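Local coordinates for protein halohydrin epoxidase A (Corynebacterium sp., PDB 4Z9F) that probably converts halohydrins into epoxides with release of hydrogen halide, using a Rossmann fold related to that of short-chain dehydrogenases, at residues C[7-12]-C[28-33]; C[179-184]-C[211-216]. The protein carries 1 engineered substitution. All coordinates share one frame; numbering follows the deposited sequence.

In the fold
From the N terminus, strand 3-6 leads into the loop 7-12; the chain then runs through helix 14-23 and comes back along strand 27-30, and segment 28-33 meets that loop in contact 1. This closes the first beta-alpha-beta unit of the parallel Rossmann-type sheet. Far later, strand 170-177 runs into the loop 179-184, and after helices 188-193 and 195-204 the chain returns at 211-216, where contact 2 closes a second loop at the start of helix 213-224. The two loops follow each other without nesting or crossing. They lie about 16 Å apart, centre to centre, and touch where Phe12 N probably hydrogen-bonds Thr184 OG1 at 2.8 Å.

Contact 1: C[7-12]-C[28-33]; sequences THARHF and VVCHDA
The imidazole of His8 takes the CE1 edge of His31 over the centre of one face, and His31 CE1 stands 3.7 Å above the plane of the His8 ring. This T-shaped pair, with the planes at 87°, sits at the first beta-alpha-beta unit of the Rossmann-like fold, and Tyr81 makes a further edge-to-face contact with His8. At its own edge the His31 ring meets the backbone: His8 N donates to His31 ND1 in the ring plane, 3.0 Å and almost straight at 176°. ND1 is therefore the acceptor nitrogen. The first torsion of His31 (chi1 151°) sets CG roughly anti to its backbone N, which carries the ring across to Thr7 and His8. His11, stacked with Tyr81, lies nearly coplanar with the Asp32 carboxylate, and its CD2 edge approaches Asp32 OD2 at 3.2 Å.

The loop corresponds in position to the glycine-rich cofactor loop of related dehydrogenases; here it holds a type I turn from His8 to His11. The turn is pinned to 28-33 by Ala9 N, which donates to His31 O at 2.8 Å. Arg10 N adds a weak bond to Asp32 OD2, 3.3 Å long. The aliphatic part of Arg10 crosses the carboxylate, CD coming within 3.3 Å of Asp32 OD1, while its guanidinium reaches on to Glu40 and Ser34. Asp32 OD1 also bonds Ser34.

Two waters complete the joint. One links His8 ND1 to Ala33 N and weakly to Asp32 OD2; the other, held by His11 NE2, donates to Asp32 OD1 at 2.7 Å. Next to these polar bonds, Ala9 CB rests against Cys30 CB at 3.7 Å.

Contact 2: C[179-184]-C[211-216]; sequences FFNNPT and GRPDEM
Phe180 takes the methyl of Met216 over one ring face, with Met216 CE 4.0 Å from the ring centroid in a CH-pi contact. Met216 SD is farther off above the same face, a longer Met-aromatic approach, and Met216 CB presses on the rim at Phe180 CE2, 3.6 Å away. Bends at chi2 (63°) and chi3 (80°) fold the methionine chain back over the ring. Asn182 CB packs on the opposite face, and Phe238 of strand 235-238 adds an edge-to-face partner.

The backbones are joined by a single parallel-type bridge at Gly211: its N donates to Phe179 O, and its O accepts from Asn181 N, both at 2.9 Å. Beside it, Asn181 OD1 touches Pro213 CD at 3.7 Å, while Asn181 ND2 is bound to Phe186 O and Thr188.

Arg212 is the N-cap of helix 213-224. Its backbone N donates to Glu215 OE2 at 2.7 Å, using the anti lone pair, and its guanidinium grips Asp214 side-on. Arg212 and Asp214 pair within 211-216 and Glu215 also binds Arg209, so no salt bridge crosses the contact; between the two segments, the attachment rests on two peptide hydrogen bonds and apolar packing.

Contact 1: C[7-12]-C[28-33]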
ATOM      1  N   THR C   7      26.904  -6.491  -5.991  1.00 20.37           N
ATOM      2  CA  THR C   7      26.768  -7.823  -6.547  1.00 23.17           C
ATOM      3  C   THR C   7      26.307  -7.734  -8.004  1.00 24.25           C
ATOM      4  O   THR C   7      25.818  -6.696  -8.463  1.00 21.43           O
ATOM      5  CB  THR C   7      25.791  -8.655  -5.725  1.00 26.82           C
ATOM      6  OG1 THR C   7      24.513  -8.007  -5.722  1.00 21.82           O
ATOM      7  CG2 THR C   7      26.288  -8.782  -4.296  1.00 24.25           C
ATOM      8  N   HIS C   8      26.494  -8.835  -8.726  1.00 25.78           N
ATOM      9  CA  HIS C   8      26.108  -8.954 -10.141  1.00 28.52           C
ATOM     10  C   HIS C   8      26.460  -7.690 -10.920  1.00 25.44           C
ATOM     11  O   HIS C   8      25.627  -7.087 -11.602  1.00 26.50           O
ATOM     12  CB  HIS C   8      24.624  -9.291 -10.256  1.00 23.78           C
ATOM     13  CG  HIS C   8      24.256 -10.596  -9.626  1.00 26.44           C
ATOM     14  ND1 HIS C   8      24.557 -11.812 -10.202  1.00 23.34           N
ATOM     15  CD2 HIS C   8      23.600 -10.877  -8.475  1.00 27.01           C
ATOM     16  CE1 HIS C   8      24.102 -12.785  -9.433  1.00 23.97           C
ATOM     17  NE2 HIS C   8      23.515 -12.245  -8.380  1.00 26.45           N
ATOM     18  N   ALA C   9      27.739  -7.294 -10.816  1.00 22.62           N
ATOM     19  CA  ALA C   9      28.167  -5.959 -11.218  1.00 22.74           C
ATOM     20  C   ALA C   9      27.993  -5.683 -12.706  1.00 22.88           C
ATOM     21  O   ALA C   9      28.008  -4.514 -13.110  1.00 24.15           O
ATOM     22  CB  ALA C   9      29.632  -5.738 -10.829  1.00 23.71           C
ATOM     23  N   ARG C  10      27.836  -6.707 -13.534  1.00 21.51           N
ATOM     24  CA  ARG C  10      27.716  -6.492 -14.971  1.00 26.51           C
ATOM     25  C   ARG C  10      26.268  -6.461 -15.444  1.00 28.70           C
ATOM     26  O   ARG C  10      26.023  -6.356 -16.651  1.00 27.41           O
ATOM     27  CB  ARG C  10      28.501  -7.568 -15.719  1.00 28.39           C
ATOM     28  CG  ARG C  10      29.976  -7.558 -15.329  1.00 31.42           C
ATOM     29  CD  ARG C  10      30.727  -8.709 -15.933  1.00 36.92           C
ATOM     30  NE  ARG C  10      31.011  -8.494 -17.344  1.00 45.30           N
ATOM     31  CZ  ARG C  10      31.811  -9.273 -18.062  1.00 48.84           C
ATOM     32  NH1 ARG C  10      32.403 -10.314 -17.489  1.00 48.13           N
ATOM     33  NH2 ARG C  10      32.019  -9.011 -19.346  1.00 49.48           N
ATOM     34  N   HIS C  11      25.308  -6.523 -14.525  1.00 23.44           N
ATOM     35  CA  HIS C  11      23.918  -6.740 -14.883  1.00 22.94           C
ATOM     36  C   HIS C  11      23.022  -5.753 -14.148  1.00 27.16           C
ATOM     37  O   HIS C  11      23.436  -5.121 -13.171  1.00 25.69           O
ATOM     38  CB  HIS C  11      23.501  -8.175 -14.561  1.00 24.12           C
ATOM     39  CG  HIS C  11      24.327  -9.205 -15.264  1.00 24.49           C
ATOM     40  ND1 HIS C  11      24.054  -9.626 -16.546  1.00 25.76           N
ATOM     41  CD2 HIS C  11      25.435  -9.878 -14.873  1.00 26.64           C
ATOM     42  CE1 HIS C  11      24.954 -10.521 -16.914  1.00 28.11           C
ATOM     43  NE2 HIS C  11      25.801 -10.695 -15.916  1.00 28.93           N
ATOM     44  N   PHE C  12      21.788  -5.618 -14.655  1.00 24.42           N
ATOM     45  CA  PHE C  12      20.746  -4.837 -13.986  1.00 22.90           C
ATOM     46  C   PHE C  12      21.257  -3.446 -13.594  1.00 23.10           C
ATOM     47  O   PHE C  12      21.700  -2.669 -14.448  1.00 22.79           O
ATOM     48  CB  PHE C  12      20.247  -5.627 -12.768  1.00 25.25           C
ATOM     49  CG  PHE C  12      18.836  -5.299 -12.335  1.00 24.10           C
ATOM     50  CD1 PHE C  12      17.988  -4.547 -13.136  1.00 21.48           C
ATOM     51  CD2 PHE C  12      18.366  -5.747 -11.110  1.00 19.62           C
ATOM     52  CE1 PHE C  12      16.694  -4.259 -12.721  1.00 23.84           C
ATOM     53  CE2 PHE C  12      17.077  -5.463 -10.693  1.00 21.19           C
ATOM     54  CZ  PHE C  12      16.237  -4.713 -11.499  1.00 23.17           C
ATOM     55  N   VAL C  28      35.098   0.360  -5.280  1.00 25.40           N
ATOM     56  CA  VAL C  28      33.956  -0.517  -5.485  1.00 23.85           C
ATOM     57  C   VAL C  28      34.464  -1.935  -5.686  1.00 24.95           C
ATOM     58  O   VAL C  28      35.046  -2.259  -6.728  1.00 28.48           O
ATOM     59  CB  VAL C  28      33.096  -0.052  -6.665  1.00 24.17           C
ATOM     60  CG1 VAL C  28      31.863  -0.931  -6.764  1.00 24.46           C
ATOM     61  CG2 VAL C  28      32.719   1.429  -6.485  1.00 22.30           C
ATOM     62  N   VAL C  29      34.230  -2.785  -4.688  1.00 23.26           N
ATOM     63  CA  VAL C  29      34.517  -4.213  -4.771  1.00 25.28           C
ATOM     64  C   VAL C  29      33.310  -4.918  -5.386  1.00 27.59           C
ATOM     65  O   VAL C  29      32.181  -4.761  -4.907  1.00 25.42           O
ATOM     66  CB  VAL C  29      34.833  -4.777  -3.376  1.00 25.70           C
ATOM     67  CG1 VAL C  29      35.102  -6.244  -3.453  1.00 23.68           C
ATOM     68  CG2 VAL C  29      35.999  -4.032  -2.757  1.00 27.64           C
ATOM     69  N   CYS C  30      33.544  -5.714  -6.433  1.00 27.35           N
ATOM     70  CA  CYS C  30      32.482  -6.193  -7.311  1.00 26.27           C
ATOM     71  C   CYS C  30      32.408  -7.712  -7.354  1.00 31.50           C
ATOM     72  O   CYS C  30      33.434  -8.392  -7.456  1.00 32.40           O
ATOM     73  CB  CYS C  30      32.689  -5.662  -8.736  1.00 27.30           C
ATOM     74  SG  CYS C  30      32.597  -3.882  -8.841  1.00 26.91           S
ATOM     75  N   HIS C  31      31.183  -8.233  -7.300  1.00 25.42           N
ATOM     76  CA  HIS C  31      30.896  -9.638  -7.517  1.00 29.64           C
ATOM     77  C   HIS C  31      30.198  -9.794  -8.861  1.00 29.80           C
ATOM     78  O   HIS C  31      29.453  -8.910  -9.296  1.00 28.60           O
ATOM     79  CB  HIS C  31      30.028 -10.211  -6.387  1.00 26.74           C
ATOM     80  CG  HIS C  31      29.143 -11.350  -6.798  1.00 23.60           C
ATOM     81  ND1 HIS C  31      27.919 -11.164  -7.409  1.00 25.97           N
ATOM     82  CD2 HIS C  31      29.287 -12.690  -6.652  1.00 30.03           C
ATOM     83  CE1 HIS C  31      27.360 -12.338  -7.638  1.00 26.37           C
ATOM     84  NE2 HIS C  31      28.169 -13.282  -7.186  1.00 28.92           N
ATOM     85  N   ASP C  32      30.464 -10.918  -9.522  1.00 31.98           N
ATOM     86  CA  ASP C  32      29.752 -11.282 -10.740  1.00 28.69           C
ATOM     87  C   ASP C  32      29.987 -12.761 -10.999  1.00 31.05           C
ATOM     88  O   ASP C  32      31.025 -13.311 -10.616  1.00 33.59           O
ATOM     89  CB  ASP C  32      30.200 -10.431 -11.933  1.00 29.45           C
ATOM     90  CG  ASP C  32      29.258 -10.554 -13.128  1.00 30.81           C
ATOM     91  OD1 ASP C  32      29.635 -11.209 -14.127  1.00 28.89           O
ATOM     92  OD2 ASP C  32      28.131 -10.001 -13.064  1.00 30.37           O
ATOM     93  N   ALA C  33      29.002 -13.407 -11.624  1.00 28.05           N
ATOM     94  CA  ALA C  33      29.152 -14.825 -11.944  1.00 32.54           C
ATOM     95  C   ALA C  33      30.342 -15.063 -12.861  1.00 37.15           C
ATOM     96  O   ALA C  33      31.002 -16.107 -12.769  1.00 35.56           O
ATOM     97  CB  ALA C  33      27.876 -15.365 -12.589  1.00 37.19           C
TER
HETATM   98  O   HOH W   1      26.469 -12.417 -12.142  1.00 24.18           O
HETATM   99  O   HOH W   2      28.196 -12.216 -16.142  1.00 29.14           O

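Contact 2: C[179-184]-C[211-216]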
ATOM      1  N   PHE C 179      11.233   0.443 -16.513  1.00 19.10           N
ATOM      2  CA  PHE C 179      11.560   1.397 -17.571  1.00 16.27           C
ATOM      3  C   PHE C 179      12.876   2.104 -17.282  1.00 16.34           C
ATOM      4  O   PHE C 179      13.031   3.302 -17.505  1.00 18.27           O
ATOM      5  CB  PHE C 179      10.417   2.386 -17.766  1.00 19.12           C
ATOM      6  CG  PHE C 179       9.131   1.718 -18.158  1.00 20.12           C
ATOM      7  CD1 PHE C 179       8.103   1.564 -17.244  1.00 18.26           C
ATOM      8  CD2 PHE C 179       8.970   1.214 -19.438  1.00 21.10           C
ATOM      9  CE1 PHE C 179       6.924   0.945 -17.611  1.00 23.45           C
ATOM     10  CE2 PHE C 179       7.786   0.594 -19.811  1.00 23.55           C
ATOM     11  CZ  PHE C 179       6.768   0.460 -18.897  1.00 23.68           C
ATOM     12  N   PHE C 180      13.829   1.339 -16.760  1.00 18.09           N
ATOM     13  CA  PHE C 180      15.145   1.826 -16.368  1.00 18.93           C
ATOM     14  C   PHE C 180      16.152   1.368 -17.417  1.00 16.77           C
ATOM     15  O   PHE C 180      16.297   0.164 -17.647  1.00 20.88           O
ATOM     16  CB  PHE C 180      15.476   1.279 -14.977  1.00 16.60           C
ATOM     17  CG  PHE C 180      16.918   1.352 -14.613  1.00 17.46           C
ATOM     18  CD1 PHE C 180      17.531   0.286 -13.965  1.00 19.08           C
ATOM     19  CD2 PHE C 180      17.658   2.489 -14.888  1.00 17.21           C
ATOM     20  CE1 PHE C 180      18.869   0.358 -13.602  1.00 17.65           C
ATOM     21  CE2 PHE C 180      19.002   2.554 -14.545  1.00 22.39           C
ATOM     22  CZ  PHE C 180      19.599   1.489 -13.909  1.00 15.68           C
ATOM     23  N   ASN C 181      16.811   2.328 -18.081  1.00 18.22           N
ATOM     24  CA  ASN C 181      17.800   1.993 -19.111  1.00 18.17           C
ATOM     25  C   ASN C 181      18.955   1.231 -18.478  1.00 19.05           C
ATOM     26  O   ASN C 181      19.783   1.808 -17.762  1.00 21.83           O
ATOM     27  CB  ASN C 181      18.285   3.266 -19.813  1.00 17.47           C
ATOM     28  CG  ASN C 181      19.390   3.015 -20.849  1.00 20.98           C
ATOM     29  OD1 ASN C 181      20.202   3.902 -21.091  1.00 23.75           O
ATOM     30  ND2 ASN C 181      19.433   1.828 -21.442  1.00 21.25           N
ATOM     31  N   ASN C 182      18.999  -0.070 -18.710  1.00 20.00           N
ATOM     32  CA  ASN C 182      19.984  -0.932 -18.077  1.00 20.89           C
ATOM     33  C   ASN C 182      20.183  -2.153 -18.963  1.00 20.44           C
ATOM     34  O   ASN C 182      19.294  -2.499 -19.753  1.00 22.03           O
ATOM     35  CB  ASN C 182      19.538  -1.328 -16.654  1.00 18.95           C
ATOM     36  CG  ASN C 182      18.497  -2.419 -16.641  1.00 19.08           C
ATOM     37  OD1 ASN C 182      18.825  -3.594 -16.762  1.00 18.66           O
ATOM     38  ND2 ASN C 182      17.218  -2.036 -16.468  1.00 21.55           N
ATOM     39  N   PRO C 183      21.338  -2.822 -18.872  1.00 22.77           N
ATOM     40  CA  PRO C 183      21.642  -3.894 -19.838  1.00 21.39           C
ATOM     41  C   PRO C 183      20.768  -5.123 -19.707  1.00 21.77           C
ATOM     42  O   PRO C 183      20.700  -5.909 -20.663  1.00 24.67           O
ATOM     43  CB  PRO C 183      23.108  -4.232 -19.534  1.00 23.78           C
ATOM     44  CG  PRO C 183      23.250  -3.900 -18.092  1.00 21.98           C
ATOM     45  CD  PRO C 183      22.456  -2.625 -17.927  1.00 20.17           C
ATOM     46  N   THR C 184      20.101  -5.333 -18.569  1.00 20.54           N
ATOM     47  CA  THR C 184      19.273  -6.522 -18.441  1.00 20.28           C
ATOM     48  C   THR C 184      17.910  -6.323 -19.098  1.00 20.00           C
ATOM     49  O   THR C 184      17.539  -7.070 -20.007  1.00 19.88           O
ATOM     50  CB  THR C 184      19.111  -6.909 -16.971  1.00 23.13           C
ATOM     51  OG1 THR C 184      20.402  -7.202 -16.426  1.00 19.87           O
ATOM     52  CG2 THR C 184      18.240  -8.142 -16.860  1.00 24.85           C
ATOM     53  N   GLY C 211      14.505   5.772 -17.458  1.00 19.58           N
ATOM     54  CA  GLY C 211      15.401   6.324 -16.453  1.00 17.99           C
ATOM     55  C   GLY C 211      16.845   6.127 -16.877  1.00 16.43           C
ATOM     56  O   GLY C 211      17.217   5.079 -17.404  1.00 16.80           O
ATOM     57  N   ARG C 212      17.662   7.155 -16.667  1.00 19.12           N
ATOM     58  CA  ARG C 212      19.057   7.065 -17.084  1.00 17.37           C
ATOM     59  C   ARG C 212      19.911   6.323 -16.063  1.00 21.87           C
ATOM     60  O   ARG C 212      19.664   6.408 -14.856  1.00 19.10           O
ATOM     61  CB  ARG C 212      19.652   8.456 -17.280  1.00 21.11           C
ATOM     62  CG  ARG C 212      18.943   9.312 -18.280  1.00 19.65           C
ATOM     63  CD  ARG C 212      19.809  10.512 -18.642  1.00 22.55           C
ATOM     64  NE  ARG C 212      20.186  11.276 -17.461  1.00 23.97           N
ATOM     65  CZ  ARG C 212      19.505  12.310 -16.991  1.00 25.19           C
ATOM     66  NH1 ARG C 212      18.401  12.718 -17.606  1.00 23.97           N
ATOM     67  NH2 ARG C 212      19.928  12.937 -15.898  1.00 26.95           N
ATOM     68  N   PRO C 213      20.964   5.638 -16.526  1.00 22.41           N
ATOM     69  CA  PRO C 213      21.943   5.068 -15.581  1.00 21.09           C
ATOM     70  C   PRO C 213      22.411   6.054 -14.518  1.00 20.83           C
ATOM     71  O   PRO C 213      22.461   5.685 -13.337  1.00 21.48           O
ATOM     72  CB  PRO C 213      23.097   4.635 -16.505  1.00 20.47           C
ATOM     73  CG  PRO C 213      22.456   4.385 -17.811  1.00 25.11           C
ATOM     74  CD  PRO C 213      21.351   5.403 -17.929  1.00 22.30           C
ATOM     75  N   ASP C 214      22.718   7.308 -14.888  1.00 18.23           N
ATOM     76  CA  ASP C 214      23.250   8.250 -13.902  1.00 22.88           C
ATOM     77  C   ASP C 214      22.189   8.696 -12.908  1.00 23.24           C
ATOM     78  O   ASP C 214      22.531   9.183 -11.823  1.00 21.27           O
ATOM     79  CB  ASP C 214      23.882   9.480 -14.574  1.00 25.26           C
ATOM     80  CG  ASP C 214      22.867  10.356 -15.316  1.00 27.44           C
ATOM     81  OD1 ASP C 214      22.240  11.234 -14.680  1.00 27.25           O
ATOM     82  OD2 ASP C 214      22.717  10.189 -16.546  1.00 26.46           O
ATOM     83  N   GLU C 215      20.912   8.532 -13.253  1.00 20.40           N
ATOM     84  CA  GLU C 215      19.845   8.857 -12.321  1.00 18.60           C
ATOM     85  C   GLU C 215      19.699   7.769 -11.271  1.00 21.51           C
ATOM     86  O   GLU C 215      19.469   8.070 -10.096  1.00 23.47           O
ATOM     87  CB  GLU C 215      18.533   9.064 -13.077  1.00 18.76           C
ATOM     88  CG  GLU C 215      18.571  10.264 -13.991  1.00 19.07           C
ATOM     89  CD  GLU C 215      17.298  10.447 -14.785  1.00 18.68           C
ATOM     90  OE1 GLU C 215      16.727  11.557 -14.745  1.00 19.07           O
ATOM     91  OE2 GLU C 215      16.886   9.484 -15.454  1.00 18.65           O
ATOM     92  N   MET C 216      19.799   6.505 -11.685  1.00 15.93           N
ATOM     93  CA  MET C 216      19.909   5.424 -10.716  1.00 22.26           C
ATOM     94  C   MET C 216      21.163   5.602  -9.881  1.00 23.63           C
ATOM     95  O   MET C 216      21.153   5.371  -8.665  1.00 19.63           O
ATOM     96  CB  MET C 216      19.930   4.070 -11.429  1.00 18.12           C
ATOM     97  CG  MET C 216      20.138   2.864 -10.520  1.00 22.29           C
ATOM     98  SD  MET C 216      18.832   2.593  -9.297  1.00 21.89           S
ATOM     99  CE  MET C 216      17.579   1.799 -10.300  1.00 19.61           C
TER